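Local coordinates for mandelate racemase / muconate lactonizing enzyme, C-terminal domain protein (Pseudovibrio sp. JE062, PDB 4JHM) that is of unknown function but belongs to the enolase superfamily, combining a mandelate racemase/muconate lactonizing enzyme-type N-terminal domain with a TIM-barrel-like C-terminal domain, at residues S105-I109 and A273-I279; T304-A309 and L356-M360. One frame throughout, in Å; residues are numbered along the deposited sequence.

Interaction 1: residues S105-I109 and A273-I279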
loop_
_atom_site.group_PDB
_atom_site.type_symbol
_atom_site.label_atom_id
_atom_site.label_comp_id
_atom_site.label_asym_id
_atom_site.label_seq_id
_atom_site.Cartn_x
_atom_site.Cartn_y
_atom_site.Cartn_z
ATOM N N SER A 105 -10.966 19.840 -30.632
ATOM C CA SER A 105 -9.903 20.741 -30.194
ATOM C C SER A 105 -9.822 22.034 -31.006
ATOM O O SER A 105 -9.626 23.106 -30.440
ATOM C CB SER A 105 -8.550 20.024 -30.216
ATOM O OG SER A 105 -8.495 19.016 -29.215
ATOM N N PRO A 106 -9.975 21.948 -32.335
ATOM C CA PRO A 106 -9.874 23.167 -33.146
ATOM C C PRO A 106 -10.978 24.194 -32.867
ATOM O O PRO A 106 -10.751 25.396 -32.999
ATOM C CB PRO A 106 -9.983 22.650 -34.586
ATOM C CG PRO A 106 -9.710 21.185 -34.513
ATOM C CD PRO A 106 -10.188 20.751 -33.162
ATOM N N ILE A 107 -12.163 23.726 -32.487
ATOM C CA ILE A 107 -13.276 24.632 -32.225
ATOM C C ILE A 107 -13.009 25.414 -30.945
ATOM O O ILE A 107 -13.161 26.629 -30.913
ATOM C CB ILE A 107 -14.618 23.880 -32.098
ATOM C CG1 ILE A 107 -14.875 23.026 -33.345
ATOM C CG2 ILE A 107 -15.761 24.864 -31.888
ATOM C CD1 ILE A 107 -15.903 21.934 -33.141
ATOM N N ASP A 108 -12.608 24.718 -29.886
ATOM C CA ASP A 108 -12.261 25.391 -28.638
ATOM C C ASP A 108 -11.144 26.394 -28.896
ATOM O O ASP A 108 -11.202 27.541 -28.451
ATOM C CB ASP A 108 -11.825 24.376 -27.579
ATOM C CG ASP A 108 -11.184 25.032 -26.363
ATOM O OD1 ASP A 108 -9.988 25.390 -26.440
ATOM O OD2 ASP A 108 -11.875 25.177 -25.329
ATOM N N ILE A 109 -10.133 25.950 -29.632
ATOM C CA ILE A 109 -8.969 26.770 -29.919
ATOM C C ILE A 109 -9.368 28.036 -30.668
ATOM O O ILE A 109 -8.894 29.130 -30.359
ATOM C CB ILE A 109 -7.933 25.976 -30.737
ATOM C CG1 ILE A 109 -7.273 24.915 -29.854
ATOM C CG2 ILE A 109 -6.872 26.907 -31.307
ATOM C CD1 ILE A 109 -6.576 23.817 -30.625
ATOM N N ALA A 273 -2.553 20.486 -27.613
ATOM C CA ALA A 273 -3.771 21.260 -27.489
ATOM C C ALA A 273 -4.774 20.841 -28.556
ATOM O O ALA A 273 -5.979 20.888 -28.332
ATOM C CB ALA A 273 -3.461 22.743 -27.603
ATOM N N THR A 274 -4.268 20.419 -29.711
ATOM C CA THR A 274 -5.117 20.049 -30.839
ATOM C C THR A 274 -5.623 18.614 -30.738
ATOM O O THR A 274 -6.189 18.084 -31.698
ATOM C CB THR A 274 -4.351 20.169 -32.166
ATOM O OG1 THR A 274 -3.280 19.219 -32.183
ATOM C CG2 THR A 274 -3.790 21.566 -32.335
ATOM N N VAL A 275 -5.411 17.983 -29.583
ATOM C CA VAL A 275 -5.837 16.603 -29.379
ATOM C C VAL A 275 -6.654 16.433 -28.101
ATOM O O VAL A 275 -7.688 15.762 -28.109
ATOM C CB VAL A 275 -4.633 15.640 -29.330
ATOM C CG1 VAL A 275 -5.058 14.280 -28.801
ATOM C CG2 VAL A 275 -4.009 15.487 -30.704
ATOM N N CYS A 276 -6.202 17.039 -27.006
ATOM C CA CYS A 276 -6.813 16.790 -25.696
ATOM C C CYS A 276 -8.047 17.647 -25.403
ATOM O O CYS A 276 -8.604 17.573 -24.312
ATOM C CB CYS A 276 -5.781 16.960 -24.578
ATOM S SG CYS A 276 -5.145 18.636 -24.358
ATOM N N GLY A 277 -8.480 18.451 -26.366
ATOM C CA GLY A 277 -9.681 19.262 -26.187
ATOM C C GLY A 277 -9.465 20.759 -26.315
ATOM O O GLY A 277 -10.335 21.546 -25.945
ATOM N N GLY A 278 -8.304 21.154 -26.831
ATOM C CA GLY A 278 -8.014 22.560 -27.090
ATOM C C GLY A 278 -7.273 23.268 -25.970
ATOM O O GLY A 278 -6.893 22.662 -24.969
ATOM N N ILE A 279 -7.077 24.570 -26.159
ATOM C CA ILE A 279 -6.389 25.428 -25.201
ATOM C C ILE A 279 -6.959 25.256 -23.798
ATOM O O ILE A 279 -6.222 25.094 -22.827
ATOM C CB ILE A 279 -6.537 26.910 -25.608
ATOM C CG1 ILE A 279 -5.997 27.148 -27.023
ATOM C CG2 ILE A 279 -5.820 27.819 -24.623
ATOM C CD1 ILE A 279 -4.489 27.061 -27.143
#
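S105 OG has two partners: G277 N donates to it across the contact at 2.9 Å, and L101 O, one turn back in helix 100-119, accepts from it. The N-H···O angle at G277 is 134°, so the donor comes in at a slant. OG lies anti to the carbonyl carbon of S105 (chi1 -68°) and beside the backbone N, consistent with its bond to L101 O.

G278, which has no side chain, lets the backbones come close, S105 CA lying 4.1 Å from G278 CA. G278 is also the N-cap residue of helix 279-291. The carboxylate of D108 sits at that helix start. Its OD1 is 3.0 Å from I279 N, but the angle is too poor for a hydrogen bond, so any effect of the helix end on this negative group is electrostatic at most and may be favourable. D108 OD2 hydrogen-bonds T280 OG1 and N89 ND2.

Apolar contact continues through I109, whose CG1 meets I279 CG1 at 3.8 Å and whose CD1 reaches T274 CG2 at 4.0 Å. The 273-279 loop is thus wedged among helices: 100-119 grips it, 304-316 and 123-127 pack on I279, and T54 of strand 50-58 hydrogen-bonds T274 O.

Interaction 2: residues T304-A309 and L356-M360; sequences TLTQAA and LGVEM
L305 and L356 meet methyl to methyl, L305 CD2 lying 3.7 Å from L356 CD1, and the two side chains cross at about a right angle. L305 leaves the helix alongside the loop, and chi1 of -94° with near-extended chi2 brings its branched end over, so that CD2 faces L356 and V358 while L305 CD1 turns to SE of the selenomethionine M360, 4.3 Å away. L356 points its CB toward the helix and splits its methyls between two residues: CD1 takes L305, and L356 CD2 reaches A309 CA at 4.2 Å.

V358 presses between L305 and A308. With CG1 anti to its backbone N (chi1 177°), V358 CG1 packs on L305 CD2 at 4.0 Å, obliquely across that side chain. V358 CG2 lies mainly against A308 CB, at 3.5 Å, with L305 CD2 still close. Since L305 and A308 are three residues apart in one helix, they share the face that V358 meets; L305 CA is the segment's nearest CA to V358 CA, at 6.7 Å.

At the far end M360 bends at both chi2 (-92°) and chi3, folding its tail back to the start of the helix. There M360 CE comes 3.8 Å from T304 OG1, the side chains sliding past each other in opposite directions.

No hydrogen bond joins the segments. Several of their polar groups have partners outside: L356 O accepts from H312 NE2, L356 N donates to D113 OD1, and T304 OG1 has a weak hydrogen bond to S336 OG. The contact between helix 304-316 and this loop of the C-terminal domain is therefore held by buried apolar surface, mainly methyl groups, with the selenium at one edge.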
loop_
_atom_site.group_PDB
_atom_site.type_symbol
_atom_site.label_atom_id
_atom_site.label_comp_id
_atom_site.label_asym_id
_atom_site.label_seq_id
_atom_site.Cartn_x
_atom_site.Cartn_y
_atom_site.Cartn_z
ATOM N N THR A 304 1.514 25.218 -38.636
ATOM C CA THR A 304 1.760 26.409 -37.821
ATOM C C THR A 304 0.655 26.686 -36.800
ATOM O O THR A 304 0.938 27.107 -35.673
ATOM C CB THR A 304 1.998 27.660 -38.684
ATOM O OG1 THR A 304 1.290 27.528 -39.919
ATOM C CG2 THR A 304 3.486 27.832 -38.975
ATOM N N LEU A 305 -0.596 26.446 -37.184
ATOM C CA LEU A 305 -1.709 26.592 -36.249
ATOM C C LEU A 305 -1.570 25.631 -35.074
ATOM O O LEU A 305 -1.728 26.024 -33.916
ATOM C CB LEU A 305 -3.046 26.371 -36.954
ATOM C CG LEU A 305 -3.707 27.648 -37.462
ATOM C CD1 LEU A 305 -4.893 27.320 -38.352
ATOM C CD2 LEU A 305 -4.135 28.513 -36.286
ATOM N N THR A 306 -1.284 24.368 -35.372
ATOM C CA THR A 306 -1.003 23.394 -34.326
ATOM C C THR A 306 0.205 23.850 -33.512
ATOM O O THR A 306 0.222 23.736 -32.289
ATOM C CB THR A 306 -0.712 21.999 -34.906
ATOM O OG1 THR A 306 -1.933 21.387 -35.341
ATOM C CG2 THR A 306 -0.052 21.120 -33.859
ATOM N N GLN A 307 1.215 24.372 -34.201
ATOM C CA GLN A 307 2.426 24.832 -33.542
ATOM C C GLN A 307 2.123 25.977 -32.587
ATOM O O GLN A 307 2.566 25.971 -31.447
ATOM C CB GLN A 307 3.458 25.287 -34.577
ATOM C CG GLN A 307 3.947 24.183 -35.500
ATOM C CD GLN A 307 4.918 24.686 -36.550
ATOM O OE1 GLN A 307 5.764 25.536 -36.272
ATOM N NE2 GLN A 307 4.806 24.160 -37.764
ATOM N N ALA A 308 1.360 26.957 -33.061
ATOM C CA ALA A 308 1.102 28.181 -32.299
ATOM C C ALA A 308 0.253 27.922 -31.056
ATOM O O ALA A 308 0.553 28.426 -29.974
ATOM C CB ALA A 308 0.434 29.224 -33.188
ATOM N N ALA A 309 -0.804 27.134 -31.224
ATOM C CA ALA A 309 -1.726 26.821 -30.136
ATOM C C ALA A 309 -0.985 26.330 -28.902
ATOM O O ALA A 309 -1.248 26.781 -27.790
ATOM C CB ALA A 309 -2.734 25.774 -30.587
ATOM N N LEU A 356 -3.775 33.741 -31.625
ATOM C CA LEU A 356 -2.688 32.816 -31.925
ATOM C C LEU A 356 -1.593 33.537 -32.698
ATOM O O LEU A 356 -0.481 33.024 -32.841
ATOM C CB LEU A 356 -3.198 31.616 -32.720
ATOM C CG LEU A 356 -4.266 30.790 -32.007
ATOM C CD1 LEU A 356 -4.630 29.548 -32.812
ATOM C CD2 LEU A 356 -3.793 30.408 -30.613
ATOM N N GLY A 357 -1.909 34.734 -33.181
ATOM C CA GLY A 357 -0.980 35.490 -34.002
ATOM C C GLY A 357 -0.680 34.752 -35.288
ATOM O O GLY A 357 0.412 34.868 -35.836
ATOM N N VAL A 358 -1.653 33.983 -35.770
ATOM C CA VAL A 358 -1.487 33.236 -37.007
ATOM C C VAL A 358 -2.372 33.813 -38.102
ATOM O O VAL A 358 -3.594 33.874 -37.967
ATOM C CB VAL A 358 -1.834 31.747 -36.832
ATOM C CG1 VAL A 358 -1.729 31.023 -38.162
ATOM C CG2 VAL A 358 -0.917 31.101 -35.806
ATOM N N GLU A 359 -1.734 34.238 -39.185
ATOM C CA GLU A 359 -2.435 34.761 -40.343
ATOM C C GLU A 359 -2.321 33.733 -41.465
ATOM O O GLU A 359 -1.244 33.188 -41.713
ATOM C CB GLU A 359 -1.822 36.100 -40.760
ATOM C CG GLU A 359 -2.778 37.036 -41.482
ATOM C CD GLU A 359 -2.340 38.490 -41.410
ATOM O OE1 GLU A 359 -1.382 38.792 -40.664
ATOM O OE2 GLU A 359 -2.955 39.332 -42.097
HETATM N N MSE A 360 -3.436 33.455 -42.133
HETATM C CA MSE A 360 -3.457 32.438 -43.174
HETATM C C MSE A 360 -3.755 33.060 -44.499
HETATM O O MSE A 360 -4.505 34.032 -44.581
HETATM C CB MSE A 360 -4.542 31.409 -42.881
HETATM C CG MSE A 360 -4.281 30.657 -41.582
HETATM SE SE MSE A 360 -3.247 29.022 -41.951
HETATM C CE MSE A 360 -1.513 29.648 -41.273
#

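In the fold
After three strands and two helices, the chain reaches helix 100-119. Interaction 1 closes a span of 163 residues, including strands 133-139, 163-167, 192-196, 220-222 and 243-245, by bringing in the 273-279 loop. That loop leads directly into helix 279-291, after which helix 304-316 opens interaction 2, closed 46 residues later at 356-360. The contacts are in series, neither nested nor crossed, with centres about 13 Å apart. They meet directly: I109 CG2 packs on L356 CD1 at 3.8 Å. Interaction 1 ties a helix of the N-terminal family region to the barrel-like region; interaction 2 ties two parts of the latter, before helix 362-368 leads the chain back to the antiparallel sheet as strand 369-376.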